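Lipoteichoic acid primase (PDB 4UOP) is the extracellular catalytic domain of a Listeria monocytogenes enzyme of the sulfatase family, with an alpha/beta fold and a bound magnesium ion. Local coordinates at residues M225-P230 / G248-A253; P239-D244 / K298-R303; S67-L72 / I288-L293. One frame throughout, in Å; residues are numbered along the deposited sequence.

Contact 1: M225-P230 / G248-A253; sequences MPFDIP and GNYFEA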
loop_
_atom_site.group_PDB
_atom_site.type_symbol
_atom_site.label_atom_id
_atom_site.label_comp_id
_atom_site.label_asym_id
_atom_site.label_seq_id
_atom_site.Cartn_x
_atom_site.Cartn_y
_atom_site.Cartn_z
ATOM N N MET B 225 5.617 -17.929 4.006
ATOM C CA MET B 225 4.275 -18.536 4.006
ATOM C C MET B 225 4.051 -19.171 2.630
ATOM O O MET B 225 4.546 -18.644 1.628
ATOM C CB MET B 225 3.244 -17.446 4.303
ATOM C CG MET B 225 1.832 -17.898 4.653
ATOM S SD MET B 225 0.635 -16.540 4.739
ATOM C CE MET B 225 0.966 -15.813 6.327
ATOM N N PRO B 226 3.359 -20.330 2.567
ATOM C CA PRO B 226 2.642 -21.074 3.604
ATOM C C PRO B 226 3.468 -22.004 4.499
ATOM O O PRO B 226 2.895 -22.894 5.106
ATOM C CB PRO B 226 1.650 -21.911 2.776
ATOM C CG PRO B 226 2.416 -22.233 1.545
ATOM C CD PRO B 226 3.224 -20.982 1.251
ATOM N N PHE B 227 4.781 -21.829 4.593
ATOM C CA PHE B 227 5.580 -22.586 5.579
ATOM C C PHE B 227 5.596 -24.091 5.296
ATOM O O PHE B 227 5.658 -24.894 6.226
ATOM C CB PHE B 227 5.090 -22.320 7.015
ATOM C CG PHE B 227 4.729 -20.887 7.272
ATOM C CD1 PHE B 227 5.677 -19.900 7.123
ATOM C CD2 PHE B 227 3.453 -20.525 7.649
ATOM C CE1 PHE B 227 5.359 -18.577 7.330
ATOM C CE2 PHE B 227 3.125 -19.186 7.867
ATOM C CZ PHE B 227 4.086 -18.211 7.703
ATOM N N ASP B 228 5.553 -24.450 4.012
ATOM C CA ASP B 228 5.523 -25.856 3.588
ATOM C C ASP B 228 6.919 -26.454 3.595
ATOM O O ASP B 228 7.740 -26.108 2.755
ATOM C CB ASP B 228 4.914 -25.970 2.185
ATOM C CG ASP B 228 4.802 -27.410 1.708
ATOM O OD1 ASP B 228 4.702 -28.331 2.551
ATOM O OD2 ASP B 228 4.799 -27.620 0.476
ATOM N N ILE B 229 7.182 -27.323 4.564
ATOM C CA ILE B 229 8.453 -28.007 4.679
ATOM C C ILE B 229 8.255 -29.500 4.352
ATOM O O ILE B 229 7.311 -30.110 4.844
ATOM C CB ILE B 229 8.969 -27.879 6.119
ATOM C CG1 ILE B 229 9.204 -26.399 6.486
ATOM C CG2 ILE B 229 10.210 -28.709 6.346
ATOM C CD1 ILE B 229 10.269 -25.704 5.657
ATOM N N PRO B 230 9.132 -30.085 3.522
ATOM C CA PRO B 230 8.973 -31.519 3.223
ATOM C C PRO B 230 8.942 -32.346 4.497
ATOM O O PRO B 230 9.607 -32.004 5.477
ATOM C CB PRO B 230 10.225 -31.841 2.412
ATOM C CG PRO B 230 10.557 -30.566 1.720
ATOM C CD PRO B 230 10.152 -29.460 2.666
ATOM N N GLY B 248 1.640 -24.124 13.560
ATOM C CA GLY B 248 2.436 -25.344 13.598
ATOM C C GLY B 248 3.379 -25.432 12.423
ATOM O O GLY B 248 4.570 -25.713 12.588
ATOM N N ASN B 249 2.871 -25.156 11.230
ATOM C CA ASN B 249 3.696 -25.171 10.039
ATOM C C ASN B 249 4.780 -24.097 10.124
ATOM O O ASN B 249 5.912 -24.331 9.710
ATOM C CB ASN B 249 2.852 -24.984 8.784
ATOM C CG ASN B 249 1.883 -26.141 8.566
ATOM O OD1 ASN B 249 2.134 -27.256 9.004
ATOM N ND2 ASN B 249 0.781 -25.869 7.904
ATOM N N TYR B 250 4.420 -22.953 10.688
ATOM C CA TYR B 250 5.355 -21.848 10.899
ATOM C C TYR B 250 6.506 -22.307 11.767
ATOM O O TYR B 250 7.656 -22.115 11.412
ATOM C CB TYR B 250 4.649 -20.669 11.548
ATOM C CG TYR B 250 5.561 -19.519 11.882
ATOM C CD1 TYR B 250 5.978 -18.627 10.893
ATOM C CD2 TYR B 250 6.005 -19.327 13.169
ATOM C CE1 TYR B 250 6.810 -17.564 11.191
ATOM C CE2 TYR B 250 6.838 -18.268 13.480
ATOM C CZ TYR B 250 7.225 -17.387 12.489
ATOM O OH TYR B 250 8.059 -16.346 12.817
ATOM N N PHE B 251 6.200 -22.981 12.871
ATOM C CA PHE B 251 7.248 -23.485 13.758
ATOM C C PHE B 251 8.183 -24.512 13.099
ATOM O O PHE B 251 9.392 -24.491 13.341
ATOM C CB PHE B 251 6.653 -24.085 15.036
ATOM C CG PHE B 251 6.190 -23.076 16.060
ATOM C CD1 PHE B 251 6.884 -21.894 16.309
ATOM C CD2 PHE B 251 5.059 -23.343 16.817
ATOM C CE1 PHE B 251 6.443 -21.009 17.270
ATOM C CE2 PHE B 251 4.609 -22.452 17.770
ATOM C CZ PHE B 251 5.298 -21.280 17.997
ATOM N N GLU B 252 7.650 -25.420 12.277
ATOM C CA GLU B 252 8.505 -26.361 11.541
ATOM C C GLU B 252 9.440 -25.610 10.579
ATOM O O GLU B 252 10.610 -25.955 10.439
ATOM C CB GLU B 252 7.696 -27.350 10.706
ATOM C CG GLU B 252 6.730 -28.210 11.491
ATOM C CD GLU B 252 7.386 -29.347 12.259
ATOM O OE1 GLU B 252 8.635 -29.516 12.232
ATOM O OE2 GLU B 252 6.607 -30.097 12.889
ATOM N N ALA B 253 8.906 -24.597 9.913
ATOM C CA ALA B 253 9.669 -23.860 8.899
ATOM C C ALA B 253 10.740 -22.995 9.537
ATOM O O ALA B 253 11.874 -22.956 9.050
ATOM C CB ALA B 253 8.758 -23.004 8.052
HETATM O O HOH W 1 0.482 -23.031 6.852
#

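Contact 2: P239-D244 / K298-R303; sequences PSDLKD and KKYVNR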
loop_
_atom_site.group_PDB
_atom_site.type_symbol
_atom_site.label_atom_id
_atom_site.label_comp_id
_atom_site.label_asym_id
_atom_site.label_seq_id
_atom_site.Cartn_x
_atom_site.Cartn_y
_atom_site.Cartn_z
ATOM N N PRO B 239 2.343 -30.823 19.159
ATOM C CA PRO B 239 1.099 -31.204 19.867
ATOM C C PRO B 239 -0.143 -30.982 19.004
ATOM O O PRO B 239 -0.088 -30.238 18.021
ATOM C CB PRO B 239 1.089 -30.306 21.093
ATOM C CG PRO B 239 2.027 -29.182 20.798
ATOM C CD PRO B 239 3.027 -29.683 19.801
ATOM N N SER B 240 -1.259 -31.613 19.363
ATOM C CA SER B 240 -2.433 -31.628 18.482
ATOM C C SER B 240 -3.062 -30.253 18.280
ATOM O O SER B 240 -3.741 -30.021 17.275
ATOM C CB SER B 240 -3.491 -32.611 19.006
ATOM O OG SER B 240 -4.098 -32.109 20.186
ATOM N N ASP B 241 -2.847 -29.335 19.218
ATOM C CA ASP B 241 -3.346 -27.987 19.012
ATOM C C ASP B 241 -2.463 -27.147 18.072
ATOM O O ASP B 241 -2.821 -26.015 17.775
ATOM C CB ASP B 241 -3.633 -27.274 20.328
ATOM C CG ASP B 241 -2.408 -26.985 21.157
ATOM O OD1 ASP B 241 -1.262 -27.214 20.723
ATOM O OD2 ASP B 241 -2.612 -26.542 22.301
ATOM N N LEU B 242 -1.362 -27.724 17.588
ATOM C CA LEU B 242 -0.549 -27.115 16.527
ATOM C C LEU B 242 -0.473 -27.892 15.214
ATOM O O LEU B 242 -0.245 -27.306 14.156
ATOM C CB LEU B 242 0.863 -26.936 17.014
ATOM C CG LEU B 242 1.028 -25.828 18.041
ATOM C CD1 LEU B 242 2.407 -25.884 18.658
ATOM C CD2 LEU B 242 0.768 -24.473 17.411
ATOM N N LYS B 243 -0.709 -29.197 15.250
ATOM C CA LYS B 243 -0.416 -30.025 14.102
ATOM C C LYS B 243 -1.386 -29.604 13.008
ATOM O O LYS B 243 -2.555 -29.355 13.283
ATOM C CB LYS B 243 -0.558 -31.522 14.430
ATOM C CG LYS B 243 0.141 -32.446 13.432
ATOM C CD LYS B 243 -0.061 -33.909 13.771
ATOM C CE LYS B 243 0.941 -34.397 14.800
ATOM N NZ LYS B 243 2.185 -34.928 14.181
ATOM N N ASP B 244 -0.875 -29.486 11.783
ATOM C CA ASP B 244 -1.645 -29.080 10.591
ATOM C C ASP B 244 -2.400 -27.734 10.728
ATOM O O ASP B 244 -3.484 -27.527 10.159
ATOM C CB ASP B 244 -2.564 -30.233 10.177
ATOM C CG ASP B 244 -1.784 -31.494 9.767
ATOM O OD1 ASP B 244 -0.533 -31.488 9.823
ATOM O OD2 ASP B 244 -2.421 -32.504 9.383
ATOM N N LYS B 298 -2.179 -19.328 21.982
ATOM C CA LYS B 298 -1.509 -18.143 22.541
ATOM C C LYS B 298 -0.458 -18.486 23.601
ATOM O O LYS B 298 0.511 -17.747 23.761
ATOM C CB LYS B 298 -2.525 -17.138 23.085
ATOM C CG LYS B 298 -3.266 -16.421 21.980
ATOM C CD LYS B 298 -4.159 -15.317 22.509
ATOM C CE LYS B 298 -5.040 -14.788 21.392
ATOM N NZ LYS B 298 -5.872 -13.644 21.847
ATOM N N LYS B 299 -0.598 -19.623 24.285
ATOM C CA LYS B 299 0.429 -20.037 25.263
ATOM C C LYS B 299 1.824 -20.311 24.662
ATOM O O LYS B 299 2.803 -20.435 25.406
ATOM C CB LYS B 299 -0.016 -21.271 26.040
ATOM C CG LYS B 299 -0.047 -22.548 25.220
ATOM C CD LYS B 299 -0.298 -23.764 26.108
ATOM C CE LYS B 299 -0.498 -25.019 25.286
ATOM N NZ LYS B 299 -1.801 -25.024 24.560
ATOM N N TYR B 300 1.904 -20.432 23.334
ATOM C CA TYR B 300 3.168 -20.674 22.655
ATOM C C TYR B 300 3.976 -19.412 22.391
ATOM O O TYR B 300 5.171 -19.499 22.089
ATOM C CB TYR B 300 2.928 -21.426 21.351
ATOM C CG TYR B 300 2.339 -22.798 21.592
ATOM C CD1 TYR B 300 3.058 -23.767 22.286
ATOM C CD2 TYR B 300 1.064 -23.118 21.148
ATOM C CE1 TYR B 300 2.524 -25.024 22.525
ATOM C CE2 TYR B 300 0.526 -24.367 21.384
ATOM C CZ TYR B 300 1.265 -25.311 22.071
ATOM O OH TYR B 300 0.747 -26.562 22.312
ATOM N N VAL B 301 3.321 -18.262 22.487
ATOM C CA VAL B 301 3.965 -16.986 22.206
ATOM C C VAL B 301 4.911 -16.689 23.349
ATOM O O VAL B 301 4.564 -16.886 24.522
ATOM C CB VAL B 301 2.926 -15.858 22.063
ATOM C CG1 VAL B 301 3.612 -14.519 21.794
ATOM C CG2 VAL B 301 1.922 -16.179 20.963
ATOM N N ASN B 302 6.118 -16.252 23.024
ATOM C CA ASN B 302 7.113 -15.939 24.038
ATOM C C ASN B 302 6.761 -14.605 24.686
ATOM O O ASN B 302 6.695 -13.587 24.003
ATOM C CB ASN B 302 8.507 -15.893 23.409
ATOM C CG ASN B 302 9.627 -15.791 24.431
ATOM O OD1 ASN B 302 9.431 -15.360 25.562
ATOM N ND2 ASN B 302 10.819 -16.157 24.015
ATOM N N ARG B 303 6.534 -14.626 25.999
ATOM C CA ARG B 303 6.119 -13.435 26.736
ATOM C C ARG B 303 7.255 -12.827 27.533
ATOM O O ARG B 303 7.056 -11.838 28.241
ATOM C CB ARG B 303 4.981 -13.788 27.702
ATOM C CG ARG B 303 3.764 -14.417 27.043
ATOM C CD ARG B 303 3.203 -13.533 25.945
ATOM N NE ARG B 303 1.944 -14.051 25.421
ATOM C CZ ARG B 303 1.259 -13.517 24.414
ATOM N NH1 ARG B 303 1.708 -12.428 23.801
ATOM N NH2 ARG B 303 0.125 -14.085 24.001
#

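Contact 3: S67-L72 / I288-L293; sequences SFQRNL and IKTDQL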
loop_
_atom_site.group_PDB
_atom_site.type_symbol
_atom_site.label_atom_id
_atom_site.label_comp_id
_atom_site.label_asym_id
_atom_site.label_seq_id
_atom_site.Cartn_x
_atom_site.Cartn_y
_atom_site.Cartn_z
ATOM N N SER B 67 10.369 -13.893 7.676
ATOM C CA SER B 67 9.215 -14.058 8.573
ATOM C C SER B 67 9.536 -14.477 10.022
ATOM O O SER B 67 8.629 -14.883 10.752
ATOM C CB SER B 67 8.190 -15.033 7.947
ATOM O OG SER B 67 7.582 -14.441 6.805
ATOM N N PHE B 68 10.792 -14.317 10.453
ATOM C CA PHE B 68 11.164 -14.482 11.864
ATOM C C PHE B 68 10.676 -13.261 12.679
ATOM O O PHE B 68 10.927 -12.116 12.285
ATOM C CB PHE B 68 12.682 -14.601 12.030
ATOM C CG PHE B 68 13.254 -15.985 11.797
ATOM C CD1 PHE B 68 13.017 -16.672 10.619
ATOM C CD2 PHE B 68 14.100 -16.568 12.738
ATOM C CE1 PHE B 68 13.579 -17.926 10.401
ATOM C CE2 PHE B 68 14.668 -17.819 12.525
ATOM C CZ PHE B 68 14.423 -18.487 11.342
ATOM N N GLN B 69 10.005 -13.506 13.805
ATOM C CA GLN B 69 9.586 -12.434 14.717
ATOM C C GLN B 69 9.998 -12.789 16.132
ATOM O O GLN B 69 9.940 -13.951 16.543
ATOM C CB GLN B 69 8.082 -12.156 14.632
ATOM C CG GLN B 69 7.185 -13.344 14.946
ATOM C CD GLN B 69 5.769 -13.103 14.471
ATOM O OE1 GLN B 69 5.493 -13.204 13.280
ATOM N NE2 GLN B 69 4.863 -12.766 15.400
ATOM N N ARG B 70 10.400 -11.777 16.886
ATOM C CA ARG B 70 11.014 -12.000 18.187
ATOM C C ARG B 70 10.130 -12.757 19.169
ATOM O O ARG B 70 10.646 -13.571 19.937
ATOM C CB ARG B 70 11.487 -10.683 18.810
ATOM C CG ARG B 70 12.372 -10.859 20.035
ATOM C CD ARG B 70 13.518 -11.811 19.768
ATOM N NE ARG B 70 14.554 -11.807 20.798
ATOM C CZ ARG B 70 15.431 -12.797 21.002
ATOM N NH1 ARG B 70 15.371 -13.929 20.289
ATOM N NH2 ARG B 70 16.366 -12.666 21.941
ATOM N N ASN B 71 8.821 -12.503 19.159
ATOM C CA ASN B 71 7.921 -13.186 20.108
ATOM C C ASN B 71 7.612 -14.641 19.733
ATOM O O ASN B 71 6.912 -15.353 20.472
ATOM C CB ASN B 71 6.653 -12.374 20.389
ATOM C CG ASN B 71 5.747 -12.202 19.188
ATOM O OD1 ASN B 71 5.861 -12.883 18.172
ATOM N ND2 ASN B 71 4.804 -11.287 19.318
ATOM N N LEU B 72 8.145 -15.094 18.605
ATOM C CA LEU B 72 8.124 -16.527 18.272
ATOM C C LEU B 72 9.531 -17.075 18.038
ATOM O O LEU B 72 9.750 -17.903 17.167
ATOM C CB LEU B 72 7.220 -16.765 17.060
ATOM C CG LEU B 72 5.749 -16.382 17.266
ATOM C CD1 LEU B 72 4.992 -16.464 15.954
ATOM C CD2 LEU B 72 5.079 -17.274 18.308
ATOM N N ILE B 288 2.983 -13.616 11.884
ATOM C CA ILE B 288 1.885 -14.127 12.710
ATOM C C ILE B 288 1.332 -12.984 13.560
ATOM O O ILE B 288 2.058 -12.368 14.353
ATOM C CB ILE B 288 2.373 -15.265 13.625
ATOM C CG1 ILE B 288 3.074 -16.382 12.819
ATOM C CG2 ILE B 288 1.224 -15.787 14.481
ATOM C CD1 ILE B 288 2.202 -17.134 11.818
ATOM N N LYS B 289 0.055 -12.675 13.373
ATOM C CA LYS B 289 -0.623 -11.717 14.241
ATOM C C LYS B 289 -1.027 -12.467 15.502
ATOM O O LYS B 289 -2.011 -13.228 15.492
ATOM C CB LYS B 289 -1.832 -11.111 13.542
ATOM C CG LYS B 289 -1.472 -10.333 12.297
ATOM C CD LYS B 289 -2.342 -9.097 12.146
ATOM C CE LYS B 289 -1.890 -8.239 10.975
ATOM N NZ LYS B 289 -2.235 -8.852 9.664
ATOM N N THR B 290 -0.256 -12.290 16.571
ATOM C CA THR B 290 -0.368 -13.181 17.721
ATOM C C THR B 290 -1.677 -12.969 18.480
ATOM O O THR B 290 -2.177 -13.908 19.091
ATOM C CB THR B 290 0.824 -13.064 18.688
ATOM O OG1 THR B 290 1.014 -11.687 19.054
ATOM C CG2 THR B 290 2.095 -13.605 18.038
ATOM N N ASP B 291 -2.226 -11.757 18.443
ATOM C CA ASP B 291 -3.506 -11.493 19.106
ATOM C C ASP B 291 -4.687 -12.149 18.373
ATOM O O ASP B 291 -5.752 -12.303 18.962
ATOM C CB ASP B 291 -3.735 -9.983 19.355
ATOM C CG ASP B 291 -3.829 -9.164 18.080
ATOM O OD1 ASP B 291 -4.233 -9.717 17.024
ATOM O OD2 ASP B 291 -3.477 -7.946 18.146
ATOM N N GLN B 292 -4.478 -12.552 17.116
ATOM C CA GLN B 292 -5.482 -13.260 16.327
ATOM C C GLN B 292 -5.359 -14.785 16.373
ATOM O O GLN B 292 -6.128 -15.481 15.710
ATOM C CB GLN B 292 -5.436 -12.816 14.869
ATOM C CG GLN B 292 -5.778 -11.346 14.677
ATOM C CD GLN B 292 -6.267 -10.997 13.281
ATOM O OE1 GLN B 292 -7.004 -11.762 12.653
ATOM N NE2 GLN B 292 -5.929 -9.802 12.825
ATOM N N LEU B 293 -4.407 -15.313 17.136
ATOM C CA LEU B 293 -4.268 -16.768 17.257
ATOM C C LEU B 293 -5.479 -17.360 17.971
ATOM O O LEU B 293 -6.091 -16.695 18.808
ATOM C CB LEU B 293 -3.002 -17.144 18.043
ATOM C CG LEU B 293 -1.663 -16.933 17.331
ATOM C CD1 LEU B 293 -0.512 -17.052 18.320
ATOM C CD2 LEU B 293 -1.493 -17.931 16.195
#

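Contact 1: M225-P230 / G248-A253
Phe-227 and Tyr-250 form a T-shaped (edge-to-face) aromatic pair, with ring centroids 5.2 Å apart and planes at 85°. Tyr-250 supplies the edge: with CG anti to the backbone N (chi1 176°), its ring swings so that CD1 meets the Phe-227 face, 3.6 Å from Phe-227 CE1. The helix backbone itself places Tyr-250 CB over the same face, 4.2 Å from the Phe-227 centroid, as a CH-pi contact. The other face of Phe-227 carries CA of Met-225, so the ring is filled in from both sides.

Aliphatic packing continues along the helix. Ala-253 CB meets Phe-227 CB at 3.9 Å, and CG1 of Ile-229 reaches Ala-253 CA at 3.5 Å. The small alanine thus receives two larger side chains from the loop.

The polar link is indirect. One water donates to Pro-226 O at 3.0 Å and accepts from Asn-249 ND2 at 3.0 Å, bridging the carbonyl of Pro-226, whose preceding peptide bond is cis, to a side chain near the start of helix 246-271. Two further polar ends turn to other loops: Tyr-250 OH bonds Ser-67 O, and Glu-252 OE1 accepts from Ile-236 N.

With strand 214-219 leading into the loop and helix 246-271 receiving it, this is loop-on-helix packing at the carboxy-terminal edge of the central sheet, as expected of the alpha/beta sulfatase fold.

Contact 2: P239-D244 / K298-R303
The backbones of Leu-242 and Tyr-300 stay well apart, with CA atoms 9.6 Å from each other at the closest pair, so the contact between segments 239-244 and 298-303 is made by side chains reaching across.

Tyr-300 carries most of it. Its hydroxyl donates to Asp-241 OD1 over 2.6 Å, using the syn lone pair of the carboxylate. The two flat groups stand almost perpendicular, at 89°, with the carboxylate carbon near the ring plane at the phenol edge. CD1 of Leu-242 covers one face of the Tyr-300 ring, 3.7 Å from its centroid and 16° off the normal, a CH-pi contact over the face, displaced toward the CE2-CZ side. Over the opposite face lies CG of Lys-299, so the ring is held between a leucine methyl and its own neighbour's aliphatic chain. Pro-239 CG closes on Tyr-300 OH at 3.3 Å, from an oblique direction.

Each side is built on a tight turn. Bonds from Leu-242 N to Pro-239 O and from Val-301 N to Lys-298 O, together with the backbone torsions between, define two type I beta turns. They belong to loops that follow the parallel strands 214-219 and 277-283 of the sulfatase-family sheet.

The second oxygen of Asp-241 takes a salt bridge: OD2 is met by Lys-299 NZ at 2.8 Å, nearly along the C-O direction. Each carboxylate oxygen therefore has its own donor, which would fix the rotation of the group. Asp-241 can face this way because its CG lies between backbone N and carbonyl carbon, chi1 67°. The lysine chain runs extended until a bend at chi4, and its NZ is shared with Glu-296 O; Gln-297 NE2 donates to Asp-241 O.

Contact 3: S67-L72 / I288-L293
Gln-69 lays its side-chain amide alongside the backbone of Ile-288 and pairs with it at both polar atoms. OE1 accepts from Ile-288 N at 2.9 Å, with an N-H...O angle of 173°, while NE2 donates to Ile-288 O at 3.0 Å. Both bonds lie in the carbonyl plane of their acceptor, and the pairing resembles the way a neighbouring extended backbone would bond Ile-288. The second N-H of NE2 goes to Asn-71 OD1 at 2.9 Å, and OE1 also accepts from Ile-287 N; four bonds fix which way round the buried amide lies.

Apolar packing joins Leu-72 CD1 to Ile-288 CG1 at 3.7 Å, the two side chains crossing at about a right angle. The Thr-290 side is mixed: CG2 turns to the amide of Asn-71, 3.8 Å from ND2, while OG1 bonds Asp-314 OD1, which also accepts from Asn-71 ND2.

The two loops follow neighbouring parallel strands, 59-65 and 277-283. Glu-66 comes immediately before 67-72, Asp-284 and His-285 a few residues before 288-293, and Thr-108 completes the magnesium site: an arrangement characteristic of sulfatase-type alpha/beta folds.

Overall arrangement
The three contacts form one cluster of loops and a helix start at the carboxy-terminal ends of the parallel strands. The centres of contacts 2 and 3 are about 11 Å apart, those of contacts 1 and 2 about 13 Å, and those of contacts 1 and 3 about 14 Å. Tyr-250 of contact 1 reaches contact 3, its CE2 packing on Leu-72 CD1 at 3.6 Å. Contacts 1 and 2 join where Phe-251 CD2 touches Leu-242 CD1 at 4.1 Å. Asn-302 N, 2.8 Å from Asn-71 O, ties contacts 2 and 3. The Phe-227 side chain lies about 9 Å from the magnesium ion, that of Gln-69 about 10 Å. Contacts 1 and 3 also meet the second subunit: Lys-289 forms a salt bridge with Asp-228 of that subunit.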